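PDB 6AN0: histidinol dehydrogenase from Elizabethkingia anophelis NUHP1, which probably catalyses the two successive NAD-dependent oxidations that turn L-histidinol into L-histidine, the last step of histidine biosynthesis, with one zinc ion per subunit. Local coordinates for residues A322-L334 with N370-Y382. Numbering follows the deposited sequence.
Sequences AFSNLYAPEHLIL and NHTLPTNGYARNY. With EDO (1,2-ethanediol), chain G.
R380 reaches along A328 to the last turn of helix 317-327. Its CB comes no closer than 4.2 Å to O2 of a 1,2-ethanediol, probably from the crystallisation liquor. CG packs on A328 CB at 3.6 Å. The chain runs extended to NE, with CD 3.4 Å from the ethanediol O2 and NE donating to a water also bound by N325 O. At the tip, NH2 donates to L326 O over 3.0 Å; the N-H...O angle of 179° and an acceptor 1° out of the guanidinium plane show a straight, in-plane bond. NH1 donates to the ethanediol O2, 3.0 Å away.

Beyond the helix end, a second water bridges A328 O and P374 O and accepts from A379 N. E330, a predicted proton acceptor, has CG anti to its backbone N (chi1 -179°), which lays CG against L373 CB at 3.6 Å. L373 CD1 meets H331, the other predicted proton acceptor, 3.4 Å from NE2; ND1 bonds to E242 O. H331 lies about 6 Å from a bound zinc ion by its side chain, so loop 370-382 packs on probable catalytic residues, against the junction of helix 317-327 and strand 331-335, itself flanked by strands 242-247 and 351-354 in the parallel sheet.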
ATOM      1  N   ALA A 322       2.646 -21.999 -14.688  1.00 27.97           N
ATOM      2  CA  ALA A 322       2.017 -20.985 -15.528  1.00 29.51           C
ATOM      3  C   ALA A 322       0.541 -20.832 -15.185  1.00 29.41           C
ATOM      4  O   ALA A 322       0.033 -19.711 -15.099  1.00 27.19           O
ATOM      5  CB  ALA A 322       2.202 -21.326 -17.013  1.00 30.92           C
ATOM      6  N   PHE A 323      -0.161 -21.947 -14.958  1.00 28.13           N
ATOM      7  CA  PHE A 323      -1.536 -21.856 -14.464  1.00 25.94           C
ATOM      8  C   PHE A 323      -1.582 -21.129 -13.125  1.00 27.01           C
ATOM      9  O   PHE A 323      -2.422 -20.243 -12.911  1.00 26.02           O
ATOM     10  CB  PHE A 323      -2.149 -23.252 -14.345  1.00 25.29           C
ATOM     11  CG  PHE A 323      -3.614 -23.250 -13.989  1.00 26.43           C
ATOM     12  CD1 PHE A 323      -4.574 -23.523 -14.954  1.00 32.75           C
ATOM     13  CD2 PHE A 323      -4.036 -22.983 -12.687  1.00 25.36           C
ATOM     14  CE1 PHE A 323      -5.925 -23.523 -14.631  1.00 34.53           C
ATOM     15  CE2 PHE A 323      -5.375 -22.977 -12.358  1.00 26.89           C
ATOM     16  CZ  PHE A 323      -6.330 -23.252 -13.338  1.00 32.75           C
ATOM     17  N   SER A 324      -0.679 -21.490 -12.201  1.00 23.69           N
ATOM     18  CA  SER A 324      -0.691 -20.863 -10.882  1.00 25.19           C
ATOM     19  C   SER A 324      -0.458 -19.360 -10.983  1.00 23.02           C
ATOM     20  O   SER A 324      -1.074 -18.574 -10.250  1.00 23.63           O
ATOM     21  CB  SER A 324       0.372 -21.508  -9.982  1.00 21.63           C
ATOM     22  OG  SER A 324       0.333 -20.956  -8.671  1.00 22.23           O
ATOM     23  N   ASN A 325       0.431 -18.940 -11.887  1.00 20.65           N
ATOM     24  CA  ASN A 325       0.730 -17.519 -12.033  1.00 22.40           C
ATOM     25  C   ASN A 325      -0.471 -16.749 -12.576  1.00 32.46           C
ATOM     26  O   ASN A 325      -0.678 -15.582 -12.216  1.00 27.15           O
ATOM     27  CB  ASN A 325       1.958 -17.327 -12.934  1.00 23.74           C
ATOM     28  CG  ASN A 325       3.276 -17.715 -12.246  1.00 23.65           C
ATOM     29  OD1 ASN A 325       3.388 -17.690 -11.016  1.00 23.61           O
ATOM     30  ND2 ASN A 325       4.288 -18.044 -13.051  1.00 22.67           N
ATOM     31  N   LEU A 326      -1.285 -17.388 -13.417  1.00 25.88           N
ATOM     32  CA  LEU A 326      -2.529 -16.771 -13.871  1.00 25.96           C
ATOM     33  C   LEU A 326      -3.573 -16.721 -12.756  1.00 28.24           C
ATOM     34  O   LEU A 326      -4.359 -15.768 -12.679  1.00 27.05           O
ATOM     35  CB  LEU A 326      -3.084 -17.537 -15.078  1.00 24.53           C
ATOM     36  CG  LEU A 326      -2.253 -17.505 -16.366  1.00 30.82           C
ATOM     37  CD1 LEU A 326      -2.927 -18.308 -17.475  1.00 41.70           C
ATOM     38  CD2 LEU A 326      -2.017 -16.084 -16.813  1.00 39.12           C
ATOM     39  N   TYR A 327      -3.608 -17.745 -11.892  1.00 23.67           N
ATOM     40  CA  TYR A 327      -4.595 -17.802 -10.812  1.00 26.71           C
ATOM     41  C   TYR A 327      -4.249 -16.838  -9.674  1.00 26.46           C
ATOM     42  O   TYR A 327      -5.146 -16.225  -9.073  1.00 23.40           O
ATOM     43  CB  TYR A 327      -4.690 -19.238 -10.291  1.00 23.32           C
ATOM     44  CG  TYR A 327      -5.678 -19.461  -9.160  1.00 24.78           C
ATOM     45  CD1 TYR A 327      -7.035 -19.645  -9.415  1.00 26.40           C
ATOM     46  CD2 TYR A 327      -5.249 -19.506  -7.841  1.00 21.19           C
ATOM     47  CE1 TYR A 327      -7.932 -19.858  -8.375  1.00 27.90           C
ATOM     48  CE2 TYR A 327      -6.130 -19.719  -6.800  1.00 25.29           C
ATOM     49  CZ  TYR A 327      -7.472 -19.896  -7.073  1.00 30.47           C
ATOM     50  OH  TYR A 327      -8.347 -20.112  -6.040  1.00 26.99           O
ATOM     51  N   ALA A 328      -2.949 -16.706  -9.355  1.00 23.10           N
ATOM     52  CA  ALA A 328      -2.403 -15.833  -8.310  1.00 24.02           C
ATOM     53  C   ALA A 328      -2.959 -16.224  -6.943  1.00 21.18           C
ATOM     54  O   ALA A 328      -3.742 -15.467  -6.345  1.00 21.70           O
ATOM     55  CB  ALA A 328      -2.693 -14.363  -8.625  1.00 21.59           C
ATOM     56  N   PRO A 329      -2.562 -17.382  -6.413  1.00 18.06           N
ATOM     57  CA  PRO A 329      -3.194 -17.911  -5.200  1.00 17.49           C
ATOM     58  C   PRO A 329      -2.744 -17.203  -3.926  1.00 21.69           C
ATOM     59  O   PRO A 329      -1.607 -16.737  -3.799  1.00 23.33           O
ATOM     60  CB  PRO A 329      -2.741 -19.379  -5.182  1.00 16.64           C
ATOM     61  CG  PRO A 329      -1.365 -19.336  -5.867  1.00 17.36           C
ATOM     62  CD  PRO A 329      -1.528 -18.285  -6.957  1.00 17.68           C
ATOM     63  N   GLU A 330      -3.661 -17.137  -2.957  1.00 18.03           N
ATOM     64  CA  GLU A 330      -3.281 -16.659  -1.626  1.00 17.11           C
ATOM     65  C   GLU A 330      -2.163 -17.523  -1.032  1.00 18.32           C
ATOM     66  O   GLU A 330      -1.158 -17.004  -0.529  1.00 17.88           O
ATOM     67  CB  GLU A 330      -4.498 -16.658  -0.702  1.00 21.87           C
ATOM     68  CG  GLU A 330      -4.183 -16.159   0.696  1.00 22.98           C
ATOM     69  CD  GLU A 330      -5.248 -16.517   1.713  1.00 32.11           C
ATOM     70  OE1 GLU A 330      -6.064 -17.415   1.436  1.00 29.73           O
ATOM     71  OE2 GLU A 330      -5.242 -15.917   2.806  1.00 27.30           O
ATOM     72  N   HIS A 331      -2.328 -18.846  -1.073  1.00 18.76           N
ATOM     73  CA  HIS A 331      -1.302 -19.790  -0.634  1.00 18.09           C
ATOM     74  C   HIS A 331      -0.947 -20.722  -1.779  1.00 18.07           C
ATOM     75  O   HIS A 331      -1.838 -21.225  -2.475  1.00 17.05           O
ATOM     76  CB  HIS A 331      -1.777 -20.666   0.528  1.00 22.09           C
ATOM     77  CG  HIS A 331      -2.294 -19.911   1.704  1.00 22.30           C
ATOM     78  ND1 HIS A 331      -3.636 -19.641   1.879  1.00 24.77           N
ATOM     79  CD2 HIS A 331      -1.660 -19.412   2.790  1.00 25.18           C
ATOM     80  CE1 HIS A 331      -3.802 -18.991   3.018  1.00 25.71           C
ATOM     81  NE2 HIS A 331      -2.620 -18.837   3.588  1.00 27.67           N
ATOM     82  N   LEU A 332       0.346 -20.985  -1.951  1.00 17.87           N
ATOM     83  CA  LEU A 332       0.834 -21.911  -2.971  1.00 16.75           C
ATOM     84  C   LEU A 332       1.649 -22.994  -2.279  1.00 18.47           C
ATOM     85  O   LEU A 332       2.612 -22.681  -1.580  1.00 19.27           O
ATOM     86  CB  LEU A 332       1.698 -21.170  -3.993  1.00 16.10           C
ATOM     87  CG  LEU A 332       2.454 -22.038  -5.001  1.00 18.54           C
ATOM     88  CD1 LEU A 332       1.448 -22.863  -5.820  1.00 18.28           C
ATOM     89  CD2 LEU A 332       3.308 -21.170  -5.920  1.00 16.93           C
ATOM     90  N   ILE A 333       1.288 -24.260  -2.480  1.00 18.04           N
ATOM     91  CA  ILE A 333       2.080 -25.372  -1.953  1.00 18.64           C
ATOM     92  C   ILE A 333       2.755 -26.085  -3.120  1.00 21.83           C
ATOM     93  O   ILE A 333       2.080 -26.604  -4.019  1.00 19.24           O
ATOM     94  CB  ILE A 333       1.226 -26.349  -1.128  1.00 20.87           C
ATOM     95  CG1 ILE A 333       0.521 -25.608   0.024  1.00 20.46           C
ATOM     96  CG2 ILE A 333       2.101 -27.493  -0.588  1.00 22.28           C
ATOM     97  CD1 ILE A 333      -0.322 -26.508   0.941  1.00 23.78           C
ATOM     98  N   LEU A 334       4.089 -26.135  -3.101  1.00 18.10           N
ATOM     99  CA  LEU A 334       4.852 -26.847  -4.130  1.00 20.96           C
ATOM    100  C   LEU A 334       5.240 -28.207  -3.566  1.00 22.39           C
ATOM    101  O   LEU A 334       6.296 -28.367  -2.953  1.00 22.09           O
ATOM    102  CB  LEU A 334       6.086 -26.063  -4.567  1.00 21.70           C
ATOM    103  CG  LEU A 334       5.837 -24.708  -5.220  1.00 24.63           C
ATOM    104  CD1 LEU A 334       7.185 -24.172  -5.725  1.00 27.26           C
ATOM    105  CD2 LEU A 334       4.791 -24.797  -6.360  1.00 20.91           C
ATOM    106  N   ASN A 370       3.704 -14.286   7.785  1.00 18.77           N
ATOM    107  CA  ASN A 370       2.424 -13.671   8.128  1.00 23.06           C
ATOM    108  C   ASN A 370       1.278 -14.350   7.382  1.00 21.63           C
ATOM    109  O   ASN A 370       1.354 -14.533   6.166  1.00 24.08           O
ATOM    110  CB  ASN A 370       2.433 -12.184   7.790  1.00 22.28           C
ATOM    111  CG  ASN A 370       1.498 -11.409   8.667  1.00 23.11           C
ATOM    112  OD1 ASN A 370       0.277 -11.539   8.552  1.00 22.71           O
ATOM    113  ND2 ASN A 370       2.061 -10.635   9.592  1.00 21.51           N
ATOM    114  N   HIS A 371       0.208 -14.698   8.099  1.00 22.42           N
ATOM    115  CA  HIS A 371      -0.911 -15.364   7.442  1.00 20.52           C
ATOM    116  C   HIS A 371      -1.969 -14.396   6.926  1.00 18.12           C
ATOM    117  O   HIS A 371      -2.979 -14.844   6.357  1.00 22.38           O
ATOM    118  CB  HIS A 371      -1.528 -16.445   8.364  1.00 21.15           C
ATOM    119  CG  HIS A 371      -2.436 -15.947   9.457  1.00 24.46           C
ATOM    120  ND1 HIS A 371      -2.665 -16.684  10.601  1.00 27.01           N
ATOM    121  CD2 HIS A 371      -3.219 -14.843   9.565  1.00 29.39           C
ATOM    122  CE1 HIS A 371      -3.530 -16.049  11.373  1.00 28.81           C
ATOM    123  NE2 HIS A 371      -3.882 -14.928  10.767  1.00 30.34           N
ATOM    124  N   THR A 372      -1.777 -13.084   7.116  1.00 21.82           N
ATOM    125  CA  THR A 372      -2.728 -12.076   6.623  1.00 19.36           C
ATOM    126  C   THR A 372      -2.308 -11.723   5.198  1.00 21.50           C
ATOM    127  O   THR A 372      -1.408 -10.903   4.979  1.00 23.98           O
ATOM    128  CB  THR A 372      -2.760 -10.859   7.540  1.00 20.84           C
ATOM    129  OG1 THR A 372      -3.017 -11.295   8.879  1.00 24.44           O
ATOM    130  CG2 THR A 372      -3.907  -9.929   7.149  1.00 23.33           C
ATOM    131  N   LEU A 373      -2.965 -12.352   4.225  1.00 20.24           N
ATOM    132  CA  LEU A 373      -2.473 -12.478   2.860  1.00 20.12           C
ATOM    133  C   LEU A 373      -3.535 -12.103   1.837  1.00 20.23           C
ATOM    134  O   LEU A 373      -4.731 -12.263   2.086  1.00 20.94           O
ATOM    135  CB  LEU A 373      -2.022 -13.916   2.592  1.00 18.05           C
ATOM    136  CG  LEU A 373      -0.828 -14.409   3.398  1.00 20.10           C
ATOM    137  CD1 LEU A 373      -0.782 -15.937   3.368  1.00 21.98           C
ATOM    138  CD2 LEU A 373       0.442 -13.834   2.788  1.00 20.74           C
ATOM    139  N   PRO A 374      -3.115 -11.635   0.658  1.00 18.44           N
ATOM    140  CA  PRO A 374      -4.073 -11.212  -0.380  1.00 19.98           C
ATOM    141  C   PRO A 374      -4.710 -12.409  -1.073  1.00 19.00           C
ATOM    142  O   PRO A 374      -4.024 -13.330  -1.530  1.00 26.08           O
ATOM    143  CB  PRO A 374      -3.205 -10.413  -1.360  1.00 20.39           C
ATOM    144  CG  PRO A 374      -1.851 -11.031  -1.214  1.00 20.02           C
ATOM    145  CD  PRO A 374      -1.717 -11.362   0.264  1.00 18.39           C
ATOM    146  N   THR A 375      -6.016 -12.374  -1.168  1.00 21.02           N
ATOM    147  CA  THR A 375      -6.810 -13.469  -1.700  1.00 22.47           C
ATOM    148  C   THR A 375      -7.577 -12.992  -2.939  1.00 24.13           C
ATOM    149  O   THR A 375      -7.527 -11.815  -3.315  1.00 25.52           O
ATOM    150  CB  THR A 375      -7.744 -13.974  -0.603  1.00 29.45           C
ATOM    151  OG1 THR A 375      -8.148 -15.319  -0.894  1.00 48.42           O
ATOM    152  CG2 THR A 375      -8.934 -13.051  -0.536  1.00 23.78           C
ATOM    153  N   ASN A 376      -8.275 -13.924  -3.596  1.00 21.45           N
ATOM    154  CA  ASN A 376      -9.174 -13.607  -4.710  1.00 24.61           C
ATOM    155  C   ASN A 376      -8.426 -12.956  -5.873  1.00 29.68           C
ATOM    156  O   ASN A 376      -9.003 -12.177  -6.642  1.00 30.83           O
ATOM    157  CB  ASN A 376     -10.329 -12.713  -4.246  1.00 26.26           C
ATOM    158  CG  ASN A 376     -11.516 -12.743  -5.193  1.00 45.01           C
ATOM    159  OD1 ASN A 376     -11.709 -13.698  -5.945  1.00 53.10           O
ATOM    160  ND2 ASN A 376     -12.317 -11.684  -5.161  1.00 54.97           N
ATOM    161  N   GLY A 377      -7.140 -13.275  -6.017  1.00 21.85           N
ATOM    162  CA  GLY A 377      -6.327 -12.718  -7.075  1.00 22.91           C
ATOM    163  C   GLY A 377      -5.612 -11.437  -6.717  1.00 26.29           C
ATOM    164  O   GLY A 377      -4.847 -10.921  -7.543  1.00 25.03           O
ATOM    165  N   TYR A 378      -5.818 -10.906  -5.507  1.00 22.04           N
ATOM    166  CA  TYR A 378      -5.077  -9.718  -5.105  1.00 22.18           C
ATOM    167  C   TYR A 378      -3.594  -9.983  -4.907  1.00 19.74           C
ATOM    168  O   TYR A 378      -2.839  -9.030  -4.690  1.00 21.25           O
ATOM    169  CB  TYR A 378      -5.689  -9.118  -3.843  1.00 18.41           C
ATOM    170  CG  TYR A 378      -6.961  -8.357  -4.173  1.00 23.35           C
ATOM    171  CD1 TYR A 378      -6.911  -7.187  -4.927  1.00 18.46           C
ATOM    172  CD2 TYR A 378      -8.201  -8.821  -3.768  1.00 23.64           C
ATOM    173  CE1 TYR A 378      -8.057  -6.486  -5.243  1.00 23.37           C
ATOM    174  CE2 TYR A 378      -9.371  -8.124  -4.095  1.00 27.75           C
ATOM    175  CZ  TYR A 378      -9.281  -6.956  -4.831  1.00 29.54           C
ATOM    176  OH  TYR A 378     -10.417  -6.252  -5.155  1.00 31.49           O
ATOM    177  N   ALA A 379      -3.142 -11.236  -4.995  1.00 19.86           N
ATOM    178  CA  ALA A 379      -1.700 -11.448  -5.015  1.00 20.53           C
ATOM    179  C   ALA A 379      -1.067 -10.883  -6.286  1.00 20.14           C
ATOM    180  O   ALA A 379       0.164 -10.751  -6.337  1.00 20.52           O
ATOM    181  CB  ALA A 379      -1.368 -12.940  -4.863  1.00 18.89           C
ATOM    182  N   ARG A 380      -1.875 -10.502  -7.290  1.00 18.95           N
ATOM    183  CA  ARG A 380      -1.332  -9.821  -8.461  1.00 18.57           C
ATOM    184  C   ARG A 380      -0.812  -8.427  -8.145  1.00 22.61           C
ATOM    185  O   ARG A 380       0.007  -7.902  -8.910  1.00 23.25           O
ATOM    186  CB  ARG A 380      -2.396  -9.691  -9.562  1.00 20.03           C
ATOM    187  CG  ARG A 380      -2.896 -11.032 -10.045  1.00 27.76           C
ATOM    188  CD  ARG A 380      -3.993 -10.905 -11.107  1.00 29.99           C
ATOM    189  NE  ARG A 380      -4.558 -12.228 -11.398  1.00 35.47           N
ATOM    190  CZ  ARG A 380      -5.813 -12.583 -11.141  1.00 38.84           C
ATOM    191  NH1 ARG A 380      -6.648 -11.705 -10.605  1.00 32.99           N
ATOM    192  NH2 ARG A 380      -6.240 -13.816 -11.429  1.00 29.60           N
ATOM    193  N   ASN A 381      -1.317  -7.780  -7.089  1.00 20.52           N
ATOM    194  CA  ASN A 381      -0.971  -6.384  -6.881  1.00 17.32           C
ATOM    195  C   ASN A 381      -0.807  -5.984  -5.426  1.00 23.74           C
ATOM    196  O   ASN A 381      -0.552  -4.804  -5.163  1.00 27.01           O
ATOM    197  CB  ASN A 381      -1.999  -5.450  -7.583  1.00 18.45           C
ATOM    198  CG  ASN A 381      -3.479  -5.877  -7.383  1.00 21.00           C
ATOM    199  OD1 ASN A 381      -3.802  -6.713  -6.551  1.00 25.06           O
ATOM    200  ND2 ASN A 381      -4.369  -5.270  -8.155  1.00 21.09           N
ATOM    201  N   TYR A 382      -0.898  -6.914  -4.483  1.00 18.09           N
ATOM    202  CA  TYR A 382      -0.634  -6.629  -3.079  1.00 18.22           C
ATOM    203  C   TYR A 382       0.285  -7.691  -2.509  1.00 17.82           C
ATOM    204  O   TYR A 382       0.378  -8.797  -3.044  1.00 18.62           O
ATOM    205  CB  TYR A 382      -1.926  -6.615  -2.230  1.00 15.47           C
ATOM    206  CG  TYR A 382      -2.861  -5.473  -2.531  1.00 18.28           C
ATOM    207  CD1 TYR A 382      -2.858  -4.322  -1.735  1.00 21.53           C
ATOM    208  CD2 TYR A 382      -3.758  -5.545  -3.599  1.00 16.15           C
ATOM    209  CE1 TYR A 382      -3.737  -3.258  -1.993  1.00 21.62           C
ATOM    210  CE2 TYR A 382      -4.629  -4.492  -3.872  1.00 21.92           C
ATOM    211  CZ  TYR A 382      -4.609  -3.353  -3.068  1.00 23.88           C
ATOM    212  OH  TYR A 382      -5.469  -2.304  -3.319  1.00 23.16           O
TER
HETATM  213  C1  EDO G 506      -8.106  -8.160  -8.463  1.00 42.89           C
HETATM  214  O1  EDO G 506      -8.568  -9.462  -8.086  1.00 47.02           O
HETATM  215  C2  EDO G 506      -6.609  -8.211  -8.759  1.00 36.07           C
HETATM  216  O2  EDO G 506      -6.418  -8.763 -10.068  1.00 41.99           O
HETATM  217  O   HOH W   1      -2.087 -13.338 -12.609  1.00 32.45           O
HETATM  218  O   HOH W   2      -4.674 -13.791  -4.348  1.00 19.42           O
HETATM  219  O   HOH W   3      -3.850 -17.361   5.745  1.00 46.62           O